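Local coordinates for MobB protein homolog (Geobacillus stearothermophilus, PDB 1XJC) that is of unknown function but, as a MobB homolog with a P-loop NTPase fold, probably binds nucleotide and assists molybdopterin guanine dinucleotide synthesis, at residues H110-L115 against Q126-I131; R132-W137 against H146-L151. All coordinates share one frame; numbering follows the deposited sequence.

Contact 1: residues H110-L115 against Q126-I131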
ATOM      1  N   HIS A 110       2.379   7.113   6.859  1.00 24.85           N
ATOM      2  CA  HIS A 110       1.065   6.472   6.971  1.00 23.28           C
ATOM      3  C   HIS A 110       1.263   5.066   7.559  1.00 22.15           C
ATOM      4  O   HIS A 110       2.348   4.503   7.459  1.00 22.55           O
ATOM      5  CB  HIS A 110       0.425   6.383   5.575  1.00 23.67           C
ATOM      6  CG  HIS A 110       0.308   7.713   4.884  1.00 25.89           C
ATOM      7  ND1 HIS A 110      -0.586   8.689   5.288  1.00 25.45           N
ATOM      8  CD2 HIS A 110       1.017   8.252   3.860  1.00 24.54           C
ATOM      9  CE1 HIS A 110      -0.420   9.768   4.543  1.00 25.49           C
ATOM     10  NE2 HIS A 110       0.545   9.530   3.670  1.00 24.68           N
ATOM     11  N   PRO A 111       0.234   4.489   8.195  1.00 20.82           N
ATOM     12  CA  PRO A 111       0.459   3.141   8.739  1.00 19.96           C
ATOM     13  C   PRO A 111       0.873   2.227   7.592  1.00 18.83           C
ATOM     14  O   PRO A 111       0.305   2.296   6.503  1.00 18.28           O
ATOM     15  CB  PRO A 111      -0.899   2.771   9.344  1.00 19.09           C
ATOM     16  CG  PRO A 111      -1.873   3.613   8.559  1.00 19.40           C
ATOM     17  CD  PRO A 111      -1.139   4.940   8.468  1.00 19.82           C
ATOM     18  N   LYS A 112       1.865   1.382   7.830  1.00 18.67           N
ATOM     19  CA  LYS A 112       2.348   0.523   6.761  1.00 19.43           C
ATOM     20  C   LYS A 112       2.583  -0.938   7.080  1.00 19.61           C
ATOM     21  O   LYS A 112       2.818  -1.338   8.241  1.00 19.11           O
ATOM     22  CB  LYS A 112       3.641   1.107   6.184  1.00 19.64           C
ATOM     23  CG  LYS A 112       4.700   1.478   7.221  1.00 19.32           C
ATOM     24  CD  LYS A 112       5.961   2.080   6.564  1.00 17.39           C
ATOM     25  CE  LYS A 112       5.663   3.378   5.786  1.00 17.43           C
ATOM     26  NZ  LYS A 112       5.347   4.590   6.629  1.00 16.52           N
ATOM     27  N   VAL A 113       2.494  -1.740   6.030  1.00 19.04           N
ATOM     28  CA  VAL A 113       2.759  -3.158   6.144  1.00 18.65           C
ATOM     29  C   VAL A 113       4.104  -3.330   5.438  1.00 19.35           C
ATOM     30  O   VAL A 113       4.292  -2.856   4.318  1.00 17.68           O
ATOM     31  CB  VAL A 113       1.693  -4.000   5.429  1.00 18.18           C
ATOM     32  CG1 VAL A 113       2.099  -5.496   5.488  1.00 15.68           C
ATOM     33  CG2 VAL A 113       0.316  -3.763   6.082  1.00 16.36           C
ATOM     34  N   VAL A 114       5.047  -3.988   6.096  1.00 19.96           N
ATOM     35  CA  VAL A 114       6.359  -4.179   5.511  1.00 19.56           C
ATOM     36  C   VAL A 114       6.504  -5.631   5.038  1.00 20.65           C
ATOM     37  O   VAL A 114       6.240  -6.574   5.804  1.00 21.45           O
ATOM     38  CB  VAL A 114       7.472  -3.860   6.552  1.00 20.29           C
ATOM     39  CG1 VAL A 114       8.855  -4.079   5.922  1.00 19.68           C
ATOM     40  CG2 VAL A 114       7.328  -2.411   7.069  1.00 18.75           C
ATOM     41  N   LEU A 115       6.890  -5.803   3.775  1.00 19.89           N
ATOM     42  CA  LEU A 115       7.098  -7.127   3.204  1.00 20.97           C
ATOM     43  C   LEU A 115       8.603  -7.367   3.124  1.00 21.82           C
ATOM     44  O   LEU A 115       9.365  -6.512   2.632  1.00 21.50           O
ATOM     45  CB  LEU A 115       6.456  -7.229   1.817  1.00 21.28           C
ATOM     46  CG  LEU A 115       4.935  -7.411   1.929  1.00 20.59           C
ATOM     47  CD1 LEU A 115       4.245  -6.214   1.356  1.00 21.77           C
ATOM     48  CD2 LEU A 115       4.498  -8.692   1.217  1.00 20.46           C
ATOM     49  N   GLN A 126      13.282  -2.060   9.070  1.00 25.33           N
ATOM     50  CA  GLN A 126      12.720  -1.992  10.417  1.00 24.25           C
ATOM     51  C   GLN A 126      12.715  -0.590  11.017  1.00 23.49           C
ATOM     52  O   GLN A 126      12.015  -0.337  11.988  1.00 24.66           O
ATOM     53  CB  GLN A 126      13.482  -2.928  11.362  1.00 24.35           C
ATOM     54  CG  GLN A 126      14.895  -2.476  11.728  1.00 25.45           C
ATOM     55  CD  GLN A 126      15.595  -3.449  12.682  1.00 27.99           C
ATOM     56  OE1 GLN A 126      14.952  -4.081  13.521  1.00 28.79           O
ATOM     57  NE2 GLN A 126      16.920  -3.545  12.571  1.00 28.97           N
ATOM     58  N   HIS A 127      13.482   0.330  10.449  1.00 22.99           N
ATOM     59  CA  HIS A 127      13.513   1.665  11.023  1.00 24.24           C
ATOM     60  C   HIS A 127      12.501   2.654  10.441  1.00 24.86           C
ATOM     61  O   HIS A 127      12.500   3.838  10.805  1.00 25.96           O
ATOM     62  CB  HIS A 127      14.937   2.215  10.953  1.00 24.98           C
ATOM     63  CG  HIS A 127      15.915   1.381  11.722  1.00 27.61           C
ATOM     64  ND1 HIS A 127      15.794   1.163  13.077  1.00 27.35           N
ATOM     65  CD2 HIS A 127      16.998   0.674  11.321  1.00 27.60           C
ATOM     66  CE1 HIS A 127      16.761   0.357  13.481  1.00 27.16           C
ATOM     67  NE2 HIS A 127      17.505   0.046  12.435  1.00 29.31           N
ATOM     68  N   LEU A 128      11.616   2.162   9.578  1.00 23.42           N
ATOM     69  CA  LEU A 128      10.599   3.022   8.987  1.00 22.30           C
ATOM     70  C   LEU A 128       9.561   3.394  10.034  1.00 22.23           C
ATOM     71  O   LEU A 128       9.462   2.760  11.094  1.00 21.51           O
ATOM     72  CB  LEU A 128       9.924   2.338   7.801  1.00 20.63           C
ATOM     73  CG  LEU A 128      10.842   2.033   6.619  1.00 20.40           C
ATOM     74  CD1 LEU A 128      10.069   1.266   5.556  1.00 20.95           C
ATOM     75  CD2 LEU A 128      11.389   3.344   6.039  1.00 20.57           C
ATOM     76  N   ALA A 129       8.784   4.424   9.724  1.00 21.76           N
ATOM     77  CA  ALA A 129       7.768   4.917  10.633  1.00 22.39           C
ATOM     78  C   ALA A 129       6.398   4.265  10.508  1.00 22.99           C
ATOM     79  O   ALA A 129       5.962   3.876   9.418  1.00 24.24           O
ATOM     80  CB  ALA A 129       7.614   6.440  10.460  1.00 22.39           C
ATOM     81  N   ASN A 130       5.734   4.130  11.651  1.00 22.50           N
ATOM     82  CA  ASN A 130       4.370   3.625  11.677  1.00 21.61           C
ATOM     83  C   ASN A 130       4.160   2.197  11.124  1.00 21.33           C
ATOM     84  O   ASN A 130       3.109   1.905  10.557  1.00 22.28           O
ATOM     85  CB  ASN A 130       3.496   4.617  10.892  1.00 20.59           C
ATOM     86  CG  ASN A 130       2.125   4.824  11.518  1.00 21.07           C
ATOM     87  OD1 ASN A 130       1.729   4.106  12.430  1.00 21.58           O
ATOM     88  ND2 ASN A 130       1.389   5.820  11.017  1.00 21.12           N
ATOM     89  N   ILE A 131       5.142   1.318  11.279  1.00 20.38           N
ATOM     90  CA  ILE A 131       4.984  -0.062  10.805  1.00 20.42           C
ATOM     91  C   ILE A 131       3.909  -0.756  11.647  1.00 20.48           C
ATOM     92  O   ILE A 131       4.000  -0.760  12.869  1.00 20.98           O
ATOM     93  CB  ILE A 131       6.308  -0.869  10.945  1.00 20.04           C
ATOM     94  CG1 ILE A 131       7.356  -0.305   9.981  1.00 18.85           C
ATOM     95  CG2 ILE A 131       6.072  -2.372  10.624  1.00 17.62           C
ATOM     96  CD1 ILE A 131       8.756  -0.879  10.236  1.00 17.34           C
TER
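The side-chain amide of Asn-130 lies over the peptide group joining His-110 to Pro-111. The two planes are nearly parallel. Asn-130 ND2 comes 3.3 Å from Pro-111 N, which has no hydrogen to donate, so this is packing and not a bond. The amide is tied at both ends by neighbours: ND2 donates to Arg-109 O, and OD1 accepts from Arg-132 NE. Its orientation is therefore fixed.

The motif is a beta-alpha-beta crossover of the P-loop NTPase fold. The chain leaves strand 112-116, passes through helix 119-125 and enters the parallel strand 131-136 beside it. Lys-112 pairs with Ile-131 where the second strand begins. Lys-112 N donates to Asn-130 O at 3.0 Å, with an angle of 161° at the hydrogen. The donor sits above the carbonyl plane.

The Lys-112 chain bends at chi3 (61°) and chi4 (72°), which brings its amine back over the incoming loop. NZ donates to Ala-129 O at 2.9 Å and to His-110 O at 3.1 Å, and also to Glu-108 O. Three backbone carbonyls thus grip one buried charge. On the way, CD passes Leu-128 CB, the two side chains crossing at about a right angle. A methionine at Lys-112 would probably leave these three carbonyls without their shared donor and let the loop before strand 131-136 shift.

Further along, the contact is apolar. Val-114 points toward the loop residues, and its CG2 meets Ile-131 CG1 at 3.6 Å.

Contact 2: residues R132-W137 against H146-L151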
ATOM      1  N   ARG A 132       2.897  -1.337  11.006  1.00 19.50           N
ATOM      2  CA  ARG A 132       1.842  -2.025  11.748  1.00 19.91           C
ATOM      3  C   ARG A 132       1.937  -3.552  11.676  1.00 20.44           C
ATOM      4  O   ARG A 132       1.423  -4.257  12.549  1.00 21.50           O
ATOM      5  CB  ARG A 132       0.458  -1.592  11.248  1.00 20.18           C
ATOM      6  CG  ARG A 132       0.195  -0.082  11.324  1.00 20.72           C
ATOM      7  CD  ARG A 132       0.367   0.420  12.764  1.00 22.87           C
ATOM      8  NE  ARG A 132       0.106   1.852  12.895  1.00 25.43           N
ATOM      9  CZ  ARG A 132      -1.111   2.390  12.927  1.00 26.77           C
ATOM     10  NH1 ARG A 132      -2.179   1.611  12.841  1.00 26.80           N
ATOM     11  NH2 ARG A 132      -1.262   3.711  13.036  1.00 27.58           N
ATOM     12  N   ALA A 133       2.572  -4.068  10.634  1.00 19.84           N
ATOM     13  CA  ALA A 133       2.692  -5.512  10.465  1.00 19.45           C
ATOM     14  C   ALA A 133       3.761  -5.803   9.456  1.00 20.51           C
ATOM     15  O   ALA A 133       4.133  -4.929   8.661  1.00 20.82           O
ATOM     16  CB  ALA A 133       1.361  -6.121   9.983  1.00 17.74           C
ATOM     17  N   VAL A 134       4.241  -7.043   9.501  1.00 20.81           N
ATOM     18  CA  VAL A 134       5.272  -7.549   8.611  1.00 20.09           C
ATOM     19  C   VAL A 134       4.749  -8.842   7.999  1.00 20.21           C
ATOM     20  O   VAL A 134       4.144  -9.664   8.701  1.00 19.55           O
ATOM     21  CB  VAL A 134       6.575  -7.904   9.379  1.00 20.88           C
ATOM     22  CG1 VAL A 134       7.652  -8.414   8.383  1.00 19.82           C
ATOM     23  CG2 VAL A 134       7.091  -6.679  10.163  1.00 19.93           C
ATOM     24  N   ILE A 135       4.952  -9.008   6.694  1.00 19.11           N
ATOM     25  CA  ILE A 135       4.564 -10.230   6.007  1.00 19.32           C
ATOM     26  C   ILE A 135       5.891 -10.681   5.401  1.00 20.88           C
ATOM     27  O   ILE A 135       6.528  -9.934   4.656  1.00 21.03           O
ATOM     28  CB  ILE A 135       3.484  -9.961   4.937  1.00 18.89           C
ATOM     29  CG1 ILE A 135       2.201  -9.458   5.625  1.00 16.88           C
ATOM     30  CG2 ILE A 135       3.225 -11.234   4.123  1.00 17.70           C
ATOM     31  CD1 ILE A 135       1.046  -9.065   4.668  1.00 16.24           C
ATOM     32  N   ALA A 136       6.317 -11.900   5.728  1.00 21.62           N
ATOM     33  CA  ALA A 136       7.630 -12.363   5.293  1.00 21.67           C
ATOM     34  C   ALA A 136       7.714 -13.727   4.647  1.00 22.55           C
ATOM     35  O   ALA A 136       6.795 -14.538   4.760  1.00 23.07           O
ATOM     36  CB  ALA A 136       8.573 -12.332   6.492  1.00 21.76           C
ATOM     37  N   TRP A 137       8.852 -13.973   3.998  1.00 23.39           N
ATOM     38  CA  TRP A 137       9.125 -15.252   3.332  1.00 25.13           C
ATOM     39  C   TRP A 137       9.577 -16.275   4.375  1.00 26.73           C
ATOM     40  O   TRP A 137       9.407 -17.471   4.190  1.00 28.52           O
ATOM     41  CB  TRP A 137      10.278 -15.121   2.341  1.00 23.73           C
ATOM     42  CG  TRP A 137      10.035 -14.459   1.033  1.00 23.55           C
ATOM     43  CD1 TRP A 137       9.129 -13.480   0.744  1.00 23.19           C
ATOM     44  CD2 TRP A 137      10.836 -14.626  -0.138  1.00 23.91           C
ATOM     45  NE1 TRP A 137       9.327 -13.013  -0.544  1.00 23.52           N
ATOM     46  CE2 TRP A 137      10.371 -13.702  -1.104  1.00 23.90           C
ATOM     47  CE3 TRP A 137      11.910 -15.465  -0.466  1.00 23.74           C
ATOM     48  CZ2 TRP A 137      10.946 -13.595  -2.375  1.00 25.06           C
ATOM     49  CZ3 TRP A 137      12.480 -15.357  -1.732  1.00 25.06           C
ATOM     50  CH2 TRP A 137      11.993 -14.426  -2.670  1.00 26.09           C
ATOM     51  N   HIS A 146       5.868  -5.990  16.173  1.00 40.90           N
ATOM     52  CA  HIS A 146       4.710  -6.058  15.287  1.00 36.38           C
ATOM     53  C   HIS A 146       4.370  -7.484  14.897  1.00 32.14           C
ATOM     54  O   HIS A 146       5.247  -8.340  14.836  1.00 31.66           O
ATOM     55  CB  HIS A 146       4.984  -5.257  14.015  1.00 37.59           C
ATOM     56  CG  HIS A 146       5.642  -3.939  14.265  1.00 38.38           C
ATOM     57  ND1 HIS A 146       5.014  -2.908  14.931  1.00 38.20           N
ATOM     58  CD2 HIS A 146       6.890  -3.501  13.977  1.00 38.57           C
ATOM     59  CE1 HIS A 146       5.848  -1.889  15.042  1.00 39.93           C
ATOM     60  NE2 HIS A 146       6.993  -2.223  14.472  1.00 40.31           N
ATOM     61  N   PRO A 147       3.088  -7.760  14.628  1.00 28.56           N
ATOM     62  CA  PRO A 147       2.753  -9.128  14.240  1.00 26.57           C
ATOM     63  C   PRO A 147       3.450  -9.454  12.918  1.00 25.01           C
ATOM     64  O   PRO A 147       3.648  -8.569  12.070  1.00 24.34           O
ATOM     65  CB  PRO A 147       1.227  -9.099  14.110  1.00 25.98           C
ATOM     66  CG  PRO A 147       0.917  -7.660  13.834  1.00 26.91           C
ATOM     67  CD  PRO A 147       1.881  -6.921  14.728  1.00 27.19           C
ATOM     68  N   VAL A 148       3.854 -10.710  12.768  1.00 22.40           N
ATOM     69  CA  VAL A 148       4.523 -11.161  11.556  1.00 21.55           C
ATOM     70  C   VAL A 148       3.689 -12.312  11.000  1.00 22.42           C
ATOM     71  O   VAL A 148       3.305 -13.230  11.750  1.00 23.08           O
ATOM     72  CB  VAL A 148       5.961 -11.688  11.838  1.00 21.43           C
ATOM     73  CG1 VAL A 148       6.630 -12.137  10.516  1.00 19.36           C
ATOM     74  CG2 VAL A 148       6.791 -10.605  12.542  1.00 21.55           C
ATOM     75  N   PHE A 149       3.402 -12.257   9.701  1.00 20.58           N
ATOM     76  CA  PHE A 149       2.620 -13.300   9.035  1.00 19.64           C
ATOM     77  C   PHE A 149       3.449 -13.854   7.869  1.00 20.07           C
ATOM     78  O   PHE A 149       4.371 -13.207   7.351  1.00 20.62           O
ATOM     79  CB  PHE A 149       1.317 -12.746   8.418  1.00 19.19           C
ATOM     80  CG  PHE A 149       0.384 -12.045   9.386  1.00 19.66           C
ATOM     81  CD1 PHE A 149      -0.653 -12.740  10.015  1.00 18.32           C
ATOM     82  CD2 PHE A 149       0.505 -10.665   9.615  1.00 19.44           C
ATOM     83  CE1 PHE A 149      -1.558 -12.078  10.848  1.00 20.39           C
ATOM     84  CE2 PHE A 149      -0.392  -9.990  10.448  1.00 19.19           C
ATOM     85  CZ  PHE A 149      -1.426 -10.690  11.067  1.00 20.47           C
ATOM     86  N   SER A 150       3.101 -15.053   7.443  1.00 19.58           N
ATOM     87  CA  SER A 150       3.743 -15.648   6.291  1.00 18.20           C
ATOM     88  C   SER A 150       2.993 -15.071   5.090  1.00 18.59           C
ATOM     89  O   SER A 150       1.771 -14.863   5.144  1.00 18.20           O
ATOM     90  CB  SER A 150       3.563 -17.172   6.299  1.00 17.04           C
ATOM     91  OG  SER A 150       3.697 -17.691   4.983  1.00 16.47           O
ATOM     92  N   LEU A 151       3.723 -14.812   4.010  1.00 19.17           N
ATOM     93  CA  LEU A 151       3.121 -14.300   2.778  1.00 18.95           C
ATOM     94  C   LEU A 151       2.042 -15.272   2.260  1.00 19.98           C
ATOM     95  O   LEU A 151       1.074 -14.875   1.585  1.00 19.52           O
ATOM     96  CB  LEU A 151       4.218 -14.120   1.717  1.00 18.14           C
ATOM     97  CG  LEU A 151       3.740 -13.596   0.365  1.00 18.88           C
ATOM     98  CD1 LEU A 151       3.157 -12.177   0.573  1.00 15.78           C
ATOM     99  CD2 LEU A 151       4.914 -13.601  -0.647  1.00 16.09           C
TER
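Backbone hydrogen bonds join Val-134 and Ala-136 to the strand 148-150 and its flanks in parallel register. Val-134 N donates to Pro-147 O at 3.0 Å, nearly along the C=O axis. Val-134 O then accepts from Phe-149 N at 2.9 Å. Ala-136 N returns to Phe-149 O, also at 2.9 Å. The last bond, Leu-151 N to Ala-136 O, is longer at 3.2 Å, and its donor lies above the carbonyl plane. The short strands are inclined by 28°.

CA-H...O contacts supplement this ladder. Val-148 CA lies 3.2 Å from Val-134 O, so that oxygen receives both an N-H and a C-H.

Apolar side chains pack on the two faces of the sheet. Val-134 and Val-148 share one face, with Val-134 CB near Val-148 CG2. Ile-135 and Phe-149 share the other, which helix 154-166 covers through Tyr-157 and Trp-160. Ala-133 CB sits at the edge of the Phe-149 ring, 4.3 Å from CE2. Next to Ser-150, Leu-151 has CG anti to its own N (chi1 180°), and its CD1 reaches Ile-135 CG2 at 3.7 Å. Leu-151 also touches residues of the probable P-loop.

At the start of the pairing, Pro-147 CD packs against Arg-132 O at 3.5 Å. The side chain of Arg-132 starts away from strand 148-150, and its guanidinium group is engaged on the side of contact 1.

No side-chain polar group bonds across this pairing. Main-chain bonds therefore set the register of the outermost strand, and hydrophobic contacts hold its two faces.

In the fold
Strand 6-10 comes first and lies inside the parallel sheet, beside strand 112-116. The chain later runs through 110-115 and helix 119-125, and contact 1 closes that excursion at 126-131. Contact 2 opens directly afterwards at 132-137 and closes a loop without helix or strand at 146-151. The two contacts are in series: they neither nest nor cross. Their centres lie about 11 Å apart. They join through neighbouring strands 112-116 and 131-136, where backbone bonds link Lys-112 with Arg-132 and Val-114 with Ala-133. Together they extend the sheet outward from strand 6-10 to strand 148-150, from which the chain enters helix 154-166.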